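Local structure of acidocalcisomal pyrophosphatase (Trypanosoma brucei brucei, 5C5V) at residues 188-193 with 297-302; 192-197 with 291-296; 222-227 with 254-259. The protein probably hydrolyses inorganic pyrophosphate to phosphate with the help of magnesium ions, as a member of the soluble PPase family equipped with an additional EF-hand region. All blocks are in the same frame, centred on the assembly; numbering follows the deposited sequence.

Contact 1 of 3, residues 188-193 with 297-302; sequences FYKHGD and KICQGG. With 2PN (imidodiphosphoric acid), chain C.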
# COMPACT_ATOMS: atom_id res chain seq x y z
N PHE A 188 -10.47 -33.45 1.44
CA PHE A 188 -10.71 -32.07 1.85
C PHE A 188 -10.27 -31.92 3.29
O PHE A 188 -10.45 -32.84 4.08
CB PHE A 188 -12.19 -31.69 1.73
CG PHE A 188 -12.72 -31.71 0.32
CD1 PHE A 188 -12.83 -30.53 -0.41
CD2 PHE A 188 -13.10 -32.90 -0.28
CE1 PHE A 188 -13.30 -30.54 -1.70
CE2 PHE A 188 -13.59 -32.91 -1.57
CZ PHE A 188 -13.69 -31.73 -2.28
N TYR A 189 -9.66 -30.79 3.62
CA TYR A 189 -9.33 -30.52 5.02
C TYR A 189 -10.58 -30.59 5.88
O TYR A 189 -11.58 -29.94 5.58
CB TYR A 189 -8.70 -29.15 5.18
CG TYR A 189 -7.31 -29.01 4.66
CD1 TYR A 189 -6.36 -30.00 4.88
CD2 TYR A 189 -6.93 -27.87 3.98
CE1 TYR A 189 -5.08 -29.86 4.41
CE2 TYR A 189 -5.65 -27.71 3.51
CZ TYR A 189 -4.74 -28.71 3.72
OH TYR A 189 -3.45 -28.55 3.26
N LYS A 190 -10.52 -31.37 6.94
CA LYS A 190 -11.65 -31.45 7.86
C LYS A 190 -11.58 -30.31 8.87
O LYS A 190 -12.62 -29.77 9.28
CB LYS A 190 -11.65 -32.80 8.56
CG LYS A 190 -12.87 -33.06 9.39
CD LYS A 190 -12.84 -34.49 9.90
CE LYS A 190 -13.89 -34.73 10.97
NZ LYS A 190 -13.66 -36.06 11.61
N HIS A 191 -10.37 -29.91 9.24
CA HIS A 191 -10.14 -28.91 10.28
C HIS A 191 -10.73 -27.55 9.95
O HIS A 191 -11.22 -26.85 10.83
CB HIS A 191 -8.64 -28.77 10.54
CG HIS A 191 -8.30 -27.75 11.58
ND1 HIS A 191 -8.84 -27.78 12.85
CD2 HIS A 191 -7.46 -26.68 11.55
CE1 HIS A 191 -8.35 -26.77 13.56
NE2 HIS A 191 -7.51 -26.10 12.79
N GLY A 192 -10.66 -27.18 8.68
CA GLY A 192 -11.15 -25.90 8.21
C GLY A 192 -10.47 -25.54 6.90
O GLY A 192 -9.75 -26.35 6.32
N ASP A 193 -10.68 -24.31 6.44
CA ASP A 193 -10.02 -23.86 5.24
C ASP A 193 -8.56 -23.46 5.51
O ASP A 193 -8.20 -23.04 6.62
CB ASP A 193 -10.76 -22.68 4.62
CG ASP A 193 -12.15 -23.05 4.17
OD1 ASP A 193 -12.26 -23.77 3.15
OD2 ASP A 193 -13.14 -22.65 4.82
N LYS A 297 -4.60 -32.15 11.67
CA LYS A 297 -4.85 -33.56 11.40
C LYS A 297 -5.49 -34.31 12.57
O LYS A 297 -5.92 -35.45 12.42
CB LYS A 297 -3.55 -34.27 10.99
CG LYS A 297 -3.06 -33.89 9.58
CD LYS A 297 -1.75 -34.60 9.23
CE LYS A 297 -1.20 -34.14 7.87
NZ LYS A 297 0.05 -34.85 7.45
N ILE A 298 -5.56 -33.66 13.73
CA ILE A 298 -6.09 -34.31 14.93
C ILE A 298 -7.54 -34.73 14.74
O ILE A 298 -7.93 -35.83 15.12
CB ILE A 298 -5.96 -33.41 16.17
CG1 ILE A 298 -4.49 -33.22 16.54
CG2 ILE A 298 -6.72 -34.02 17.34
CD1 ILE A 298 -4.26 -32.28 17.70
N CYS A 299 -8.34 -33.85 14.13
CA CYS A 299 -9.74 -34.16 13.86
C CYS A 299 -9.88 -35.28 12.82
O CYS A 299 -10.98 -35.78 12.59
CB CYS A 299 -10.48 -32.91 13.37
SG CYS A 299 -9.98 -32.34 11.70
N GLN A 300 -8.76 -35.68 12.22
CA GLN A 300 -8.75 -36.73 11.19
C GLN A 300 -8.20 -38.04 11.72
O GLN A 300 -8.10 -39.01 10.99
CB GLN A 300 -7.91 -36.30 9.98
CG GLN A 300 -8.45 -35.14 9.18
CD GLN A 300 -9.41 -35.59 8.08
OE1 GLN A 300 -10.28 -36.44 8.29
NE2 GLN A 300 -9.25 -35.00 6.89
N GLY A 301 -7.85 -38.07 13.00
CA GLY A 301 -7.28 -39.27 13.60
C GLY A 301 -5.77 -39.23 13.74
O GLY A 301 -5.17 -40.17 14.27
N GLY A 302 -5.15 -38.15 13.29
CA GLY A 302 -3.71 -38.02 13.41
C GLY A 302 -3.37 -37.44 14.77
O GLY A 302 -4.20 -37.38 15.67
P1 2PN C . 0.05 -32.99 4.25
O1 2PN C . -0.38 -34.15 3.32
O2 2PN C . 1.15 -33.52 5.22
O3 2PN C . -1.21 -32.44 4.99
N1 2PN C . 0.62 -31.75 3.35
P2 2PN C . 2.04 -31.77 2.53
O4 2PN C . 2.12 -33.03 1.59
O5 2PN C . 3.14 -31.86 3.56
O6 2PN C . 2.17 -30.56 1.72

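Contact 2 of 3, residues 192-197 with 291-296; sequences GDMMWN and EWFRVY. With 2PN (imidodiphosphoric acid), chain C.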
# COMPACT_ATOMS: atom_id res chain seq x y z
N GLY A 192 -10.66 -27.18 8.68
CA GLY A 192 -11.15 -25.90 8.21
C GLY A 192 -10.47 -25.54 6.90
O GLY A 192 -9.75 -26.35 6.32
N ASP A 193 -10.68 -24.31 6.44
CA ASP A 193 -10.02 -23.86 5.24
C ASP A 193 -8.56 -23.46 5.51
O ASP A 193 -8.20 -23.04 6.62
CB ASP A 193 -10.76 -22.68 4.62
CG ASP A 193 -12.15 -23.05 4.17
OD1 ASP A 193 -12.26 -23.77 3.15
OD2 ASP A 193 -13.14 -22.65 4.82
N MET A 194 -7.74 -23.65 4.48
CA MET A 194 -6.40 -23.10 4.42
C MET A 194 -6.59 -21.61 4.23
O MET A 194 -7.31 -21.19 3.33
CB MET A 194 -5.61 -23.74 3.26
CG MET A 194 -4.25 -23.11 2.95
SD MET A 194 -3.11 -23.18 4.34
CE MET A 194 -2.95 -24.96 4.54
N MET A 195 -5.96 -20.81 5.08
CA MET A 195 -6.28 -19.39 5.17
C MET A 195 -5.22 -18.53 4.52
O MET A 195 -5.26 -17.30 4.62
CB MET A 195 -6.47 -19.01 6.65
CG MET A 195 -7.52 -19.90 7.30
SD MET A 195 -7.91 -19.53 9.02
CE MET A 195 -6.34 -19.94 9.80
N TRP A 196 -4.27 -19.19 3.87
CA TRP A 196 -3.26 -18.54 3.05
C TRP A 196 -3.06 -19.41 1.81
O TRP A 196 -3.44 -20.58 1.81
CB TRP A 196 -1.95 -18.37 3.81
CG TRP A 196 -2.16 -17.76 5.16
CD1 TRP A 196 -2.12 -16.45 5.46
CD2 TRP A 196 -2.48 -18.46 6.37
NE1 TRP A 196 -2.40 -16.26 6.80
CE2 TRP A 196 -2.62 -17.49 7.38
CE3 TRP A 196 -2.66 -19.80 6.70
CZ2 TRP A 196 -2.92 -17.82 8.70
CZ3 TRP A 196 -2.96 -20.13 8.01
CH2 TRP A 196 -3.09 -19.15 9.00
N ASN A 197 -2.47 -18.84 0.76
CA ASN A 197 -2.12 -19.62 -0.40
C ASN A 197 -1.08 -20.64 0.01
O ASN A 197 -0.03 -20.27 0.54
CB ASN A 197 -1.57 -18.75 -1.53
CG ASN A 197 -2.59 -17.77 -2.05
OD1 ASN A 197 -3.68 -18.16 -2.45
ND2 ASN A 197 -2.23 -16.49 -2.05
N GLU A 291 -0.34 -22.80 14.64
CA GLU A 291 -1.42 -23.51 15.30
C GLU A 291 -2.24 -24.37 14.34
O GLU A 291 -2.57 -25.51 14.64
CB GLU A 291 -2.33 -22.52 16.04
CG GLU A 291 -3.55 -23.18 16.69
CD GLU A 291 -3.21 -24.04 17.91
OE1 GLU A 291 -2.04 -24.07 18.36
OE2 GLU A 291 -4.14 -24.71 18.42
N TRP A 292 -2.59 -23.80 13.19
CA TRP A 292 -3.31 -24.54 12.17
C TRP A 292 -2.54 -25.83 11.79
O TRP A 292 -3.10 -26.93 11.76
CB TRP A 292 -3.52 -23.66 10.95
CG TRP A 292 -4.59 -24.15 10.03
CD1 TRP A 292 -5.90 -23.74 9.99
CD2 TRP A 292 -4.46 -25.17 9.03
NE1 TRP A 292 -6.58 -24.44 9.01
CE2 TRP A 292 -5.72 -25.31 8.41
CE3 TRP A 292 -3.40 -25.96 8.59
CZ2 TRP A 292 -5.94 -26.23 7.38
CZ3 TRP A 292 -3.62 -26.87 7.57
CH2 TRP A 292 -4.89 -26.99 6.98
N PHE A 293 -1.24 -25.71 11.53
CA PHE A 293 -0.46 -26.89 11.15
C PHE A 293 -0.21 -27.80 12.33
O PHE A 293 -0.00 -29.01 12.15
CB PHE A 293 0.87 -26.49 10.51
CG PHE A 293 0.74 -26.08 9.07
CD1 PHE A 293 0.25 -26.99 8.13
CD2 PHE A 293 1.08 -24.81 8.66
CE1 PHE A 293 0.10 -26.62 6.81
CE2 PHE A 293 0.93 -24.44 7.34
CZ PHE A 293 0.44 -25.35 6.41
N ARG A 294 -0.26 -27.25 13.55
CA ARG A 294 -0.08 -28.07 14.73
C ARG A 294 -1.23 -29.05 14.89
O ARG A 294 -1.01 -30.24 15.13
CB ARG A 294 0.03 -27.21 16.00
CG ARG A 294 0.33 -28.04 17.26
CD ARG A 294 0.38 -27.21 18.55
NE ARG A 294 -0.96 -26.77 18.94
CZ ARG A 294 -1.77 -27.49 19.72
NH1 ARG A 294 -1.39 -28.67 20.20
NH2 ARG A 294 -2.97 -27.01 20.03
N VAL A 295 -2.46 -28.57 14.70
CA VAL A 295 -3.63 -29.35 15.09
C VAL A 295 -4.48 -29.91 13.95
O VAL A 295 -5.38 -30.72 14.21
CB VAL A 295 -4.60 -28.50 15.96
CG1 VAL A 295 -3.87 -27.86 17.12
CG2 VAL A 295 -5.30 -27.42 15.12
N TYR A 296 -4.22 -29.52 12.70
CA TYR A 296 -5.21 -29.77 11.65
C TYR A 296 -5.52 -31.24 11.38
O TYR A 296 -6.62 -31.56 10.96
CB TYR A 296 -4.81 -29.07 10.34
CG TYR A 296 -3.67 -29.69 9.52
CD1 TYR A 296 -3.90 -30.15 8.23
CD2 TYR A 296 -2.37 -29.75 10.02
CE1 TYR A 296 -2.85 -30.68 7.45
CE2 TYR A 296 -1.33 -30.31 9.26
CZ TYR A 296 -1.58 -30.76 7.97
OH TYR A 296 -0.56 -31.28 7.23
P1 2PN C . 0.05 -32.99 4.25
O1 2PN C . -0.38 -34.15 3.32
O2 2PN C . 1.15 -33.52 5.22
O3 2PN C . -1.21 -32.44 4.99
N1 2PN C . 0.62 -31.75 3.35
P2 2PN C . 2.04 -31.77 2.53
O4 2PN C . 2.12 -33.03 1.59
O5 2PN C . 3.14 -31.86 3.56
O6 2PN C . 2.17 -30.56 1.72

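Contact 3 of 3, residues 222-227 with 254-259; sequences PVDAVE and KMDWKV. With MG (magnesium ion), chain E; MG (magnesium ion), chain G; MG (magnesium ion), chain D; 2PN (imidodiphosphoric acid), chain C.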
# COMPACT_ATOMS: atom_id res chain seq x y z
N PRO A 222 8.12 -32.04 -2.43
CA PRO A 222 8.72 -30.71 -2.56
C PRO A 222 8.55 -29.90 -1.27
O PRO A 222 7.62 -30.16 -0.52
CB PRO A 222 7.93 -30.08 -3.71
CG PRO A 222 7.41 -31.23 -4.47
CD PRO A 222 7.13 -32.30 -3.49
N VAL A 223 9.44 -28.94 -1.03
CA VAL A 223 9.34 -28.06 0.12
C VAL A 223 8.04 -27.25 0.10
O VAL A 223 7.65 -26.69 -0.93
CB VAL A 223 10.55 -27.11 0.19
CG1 VAL A 223 10.37 -26.05 1.28
CG2 VAL A 223 11.83 -27.90 0.43
N ASP A 224 7.37 -27.21 1.25
CA ASP A 224 6.07 -26.57 1.37
C ASP A 224 6.19 -25.08 1.65
O ASP A 224 7.07 -24.65 2.39
CB ASP A 224 5.25 -27.25 2.48
CG ASP A 224 4.91 -28.70 2.15
OD1 ASP A 224 4.58 -29.00 0.98
OD2 ASP A 224 4.99 -29.54 3.06
N ALA A 225 5.29 -24.29 1.07
CA ALA A 225 5.32 -22.85 1.25
C ALA A 225 3.94 -22.29 1.60
O ALA A 225 2.91 -22.74 1.09
CB ALA A 225 5.86 -22.17 -0.01
N VAL A 226 3.92 -21.31 2.50
CA VAL A 226 2.70 -20.59 2.83
C VAL A 226 2.86 -19.15 2.37
O VAL A 226 3.73 -18.42 2.86
CB VAL A 226 2.42 -20.62 4.35
CG1 VAL A 226 0.99 -20.20 4.62
CG2 VAL A 226 2.66 -22.02 4.88
N GLU A 227 2.05 -18.72 1.42
CA GLU A 227 2.15 -17.35 0.94
C GLU A 227 1.10 -16.45 1.62
O GLU A 227 -0.10 -16.70 1.52
CB GLU A 227 1.99 -17.31 -0.59
CG GLU A 227 2.36 -15.99 -1.22
CD GLU A 227 1.25 -14.96 -1.09
OE1 GLU A 227 0.06 -15.34 -1.15
OE2 GLU A 227 1.57 -13.76 -0.94
N LYS A 254 8.31 -37.09 9.89
CA LYS A 254 9.14 -36.63 8.77
C LYS A 254 9.37 -35.12 8.84
O LYS A 254 8.49 -34.38 9.25
CB LYS A 254 8.48 -36.94 7.41
CG LYS A 254 7.72 -38.25 7.29
CD LYS A 254 8.57 -39.48 7.39
CE LYS A 254 7.67 -40.70 7.24
NZ LYS A 254 6.84 -40.62 6.00
N MET A 255 10.55 -34.66 8.41
CA MET A 255 10.82 -33.23 8.33
C MET A 255 9.91 -32.60 7.28
O MET A 255 9.78 -33.09 6.17
CB MET A 255 12.29 -32.95 7.99
CG MET A 255 12.76 -31.54 8.37
SD MET A 255 12.90 -31.31 10.16
CE MET A 255 11.98 -29.79 10.38
N ASP A 256 9.24 -31.52 7.65
CA ASP A 256 8.21 -30.96 6.80
C ASP A 256 8.18 -29.45 6.94
O ASP A 256 7.15 -28.86 7.30
CB ASP A 256 6.86 -31.58 7.16
CG ASP A 256 5.89 -31.55 6.02
OD1 ASP A 256 6.32 -31.32 4.87
OD2 ASP A 256 4.68 -31.78 6.28
N TRP A 257 9.33 -28.83 6.66
CA TRP A 257 9.50 -27.39 6.71
C TRP A 257 8.34 -26.67 6.08
O TRP A 257 7.85 -27.09 5.03
CB TRP A 257 10.77 -26.94 5.99
CG TRP A 257 12.05 -27.49 6.51
CD1 TRP A 257 12.82 -28.46 5.93
CD2 TRP A 257 12.74 -27.10 7.71
NE1 TRP A 257 13.94 -28.69 6.69
CE2 TRP A 257 13.92 -27.87 7.78
CE3 TRP A 257 12.48 -26.17 8.72
CZ2 TRP A 257 14.84 -27.74 8.82
CZ3 TRP A 257 13.39 -26.04 9.75
CH2 TRP A 257 14.55 -26.82 9.80
N LYS A 258 7.92 -25.58 6.71
CA LYS A 258 6.88 -24.73 6.15
C LYS A 258 7.44 -23.34 5.96
O LYS A 258 7.60 -22.59 6.93
CB LYS A 258 5.65 -24.70 7.06
CG LYS A 258 4.93 -26.04 7.18
CD LYS A 258 4.10 -26.35 5.94
CE LYS A 258 3.38 -27.68 6.07
NZ LYS A 258 4.34 -28.82 6.05
N VAL A 259 7.77 -23.00 4.72
CA VAL A 259 8.37 -21.71 4.43
C VAL A 259 7.30 -20.62 4.39
O VAL A 259 6.27 -20.78 3.73
CB VAL A 259 9.16 -21.72 3.10
CG1 VAL A 259 9.68 -20.32 2.78
CG2 VAL A 259 10.32 -22.70 3.18
MG MG E . 5.17 -31.54 3.20
MG MG G . 3.59 -30.64 0.49
MG MG D . 2.94 -32.58 5.73
P1 2PN C . 0.05 -32.99 4.25
O1 2PN C . -0.38 -34.15 3.32
O2 2PN C . 1.15 -33.52 5.22
O3 2PN C . -1.21 -32.44 4.99
N1 2PN C . 0.62 -31.75 3.35
P2 2PN C . 2.04 -31.77 2.53
O4 2PN C . 2.12 -33.03 1.59
O5 2PN C . 3.14 -31.86 3.56
O6 2PN C . 2.17 -30.56 1.72
O HOH W 1 7.06 -31.19 2.09
O HOH W 2 5.15 -30.64 -1.23
O HOH W 3 1.87 -30.83 6.09
O HOH W 4 3.94 -34.49 5.14
O HOH W 5 4.56 -32.15 1.48

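Contact 1 of 3, residues 188-193 with 297-302
Lys190 lies along the 3-10 turn at 298-300, reaching past the sulfur of Cys299 to that residue's own backbone carbonyl. Its CG stands anti to the backbone N (chi1 -172°) and the rest of the chain is extended, which carries the ammonium the full length of the side chain to a hydrogen bond, NZ to Cys299 O at 2.9 Å. The nitrogen meets this carbonyl at a C=O...N angle of 160°, tilted 19° from its plane. The tight part sits at the root of the lysine. Cys299 points its SG into the bend of the other loop, 3.6 Å from Lys190 CB and 3.5 Å from the backbone N of His191, with His191 CB a little farther off. Gln300 comes across the lysine obliquely: its chain bends at chi2, laying the amide beside the aliphatic part, where CD is 3.6 Å from Lys190 CB and OE1 is 3.6 Å from Lys190 CD. Both segments are loops at the rim of the pyrophosphatase active site, one leading toward strand 197-200, the other following helix 285-295. The turn of the second is held by Lys297 O, which accepts from Gln300 N and Gly302 N on opposite faces of its carbonyl plane. Away from the sulfur the contact is much looser. Phe188 and Lys190 are exposed, and the nearest polar approach beyond the lysine, Phe188 O to Gln300 NE2, is a long 3.7 Å. Lys297 turns its back on the neighbouring loop and stretches into the pocket, its NZ donating to O2 of the imidodiphosphate at 2.8 Å and also forming a salt bridge with Asp251. In the 188-193 loop, the backbone O of His191 accepts a hydrogen bond from Arg163 of the second subunit.

Contact 2 of 3, residues 192-197 with 291-296
The C-terminal end of helix 285-295, which borders the imidodiphosphate pocket, packs here against the loop entering strand 197-200, with Trp292 as the main meeting point. Met194 lies over one face of the indole: CE is 3.6 Å from Trp292 CZ3 and 4.0 Å from the centroid of the six-membered ring, a CH-pi contact. Its SD sits higher above the same ring, 4.9 Å from the centroid and only 8° off the normal, adding a Met-aromatic contact at longer range. Bends at chi2 and chi3 (61° and 62°) fold the thioether back so that the methyl drops onto the ring. That same CE also reaches Phe293 CZ at 3.9 Å, filling the angle between two aromatic side chains of the helix. Gly192 O lies at the indole edge, and Asp193 O comes to 3.2 Å from Trp292 NE1. Met195 CE approaches Trp292 CD1 obliquely. This buried corner of the PPase fold is also close to the subunit interface: Trp161 of the second subunit packs on Met195, and Asp193 of that subunit on Trp292. On the indole face opposite Met194 lies CB of Tyr296, whose OH reaches O3 of the imidodiphosphate in a 2.6 Å hydrogen bond, with the acceptor at the edge of the phenol ring.

Contact 3 of 3, residues 222-227 with 254-259
Asp224 and Asp256 turn their carboxylates toward each other across a shared magnesium ion, their planes 70° apart. Asp224 OD2 and Asp256 OD1 each bind this ion at 2.0 Å, an arrangement that brings two acidic oxygens close together with the metal between them. Each carboxylate then gives its other oxygen to a different magnesium: Asp224 OD1 to one flanking ion, Asp256 OD2 to another. Three metals are thus strung along the imidodiphosphate, whose O5 joins the shared ion to the one on Asp256 OD2, while O6 binds the ion on Asp224 OD1. This is the acidic metal centre expected of a soluble pyrophosphatase; Asp219 shares the central ion with both aspartates, and Asp251 shares the outer one with Asp256.

Lys258, on the sheet face of Asp224, bends at chi2 and chi4 and so curls its ammonium back to Asp224 OD2, 3.1 Å from NZ on the anti side of the carboxylate and 27° out of its plane. NZ also donates to Asp256 O at 3.1 Å and more weakly to Asp256 OD2, so one ammonium ties together both metal-binding aspartates and would be expected to offset part of their negative charge. Phe293 meets the same lysine in a cation-pi contact.

The backbones pair as well: strand 224-227 runs parallel to strand 254-263 in the mixed sheet of the domain. Val259 N donates to Asp224 O at 2.9 Å, and Val226 N donates to Val259 O at 2.7 Å. Val259 projects to the same face of the sheet as Ala225, the face away from the one carrying Asp224 and Lys258, and its CG2 packs obliquely on Val223 CG1 at 3.9 Å. Water molecules bound to the magnesium ions also donate to Pro222 O.

In the fold
All three contacts border the imidodiphosphate: Lys297 of contact 1 and Tyr296 of contact 2 bond to it directly, while Asp224 and Asp256 of contact 3 reach it through magnesium. Contacts 1 and 2 share Gly192 and Asp193, lie about 9 Å apart between centres, and touch where the His191 ring meets Trp292 edge-to-face; both also reach the second subunit. Contact 3, both of whose segments fall in the chain between the two halves of contacts 1 and 2, brings two of the metal-binding aspartates. Its centre is about 13 Å from that of contact 2, and the two meet through Asn197 ND2 and Glu227 OE1, 2.7 Å apart. Contacts 1 and 3 stay separate, nearest atoms about 6 Å apart, and the ligand bridges them.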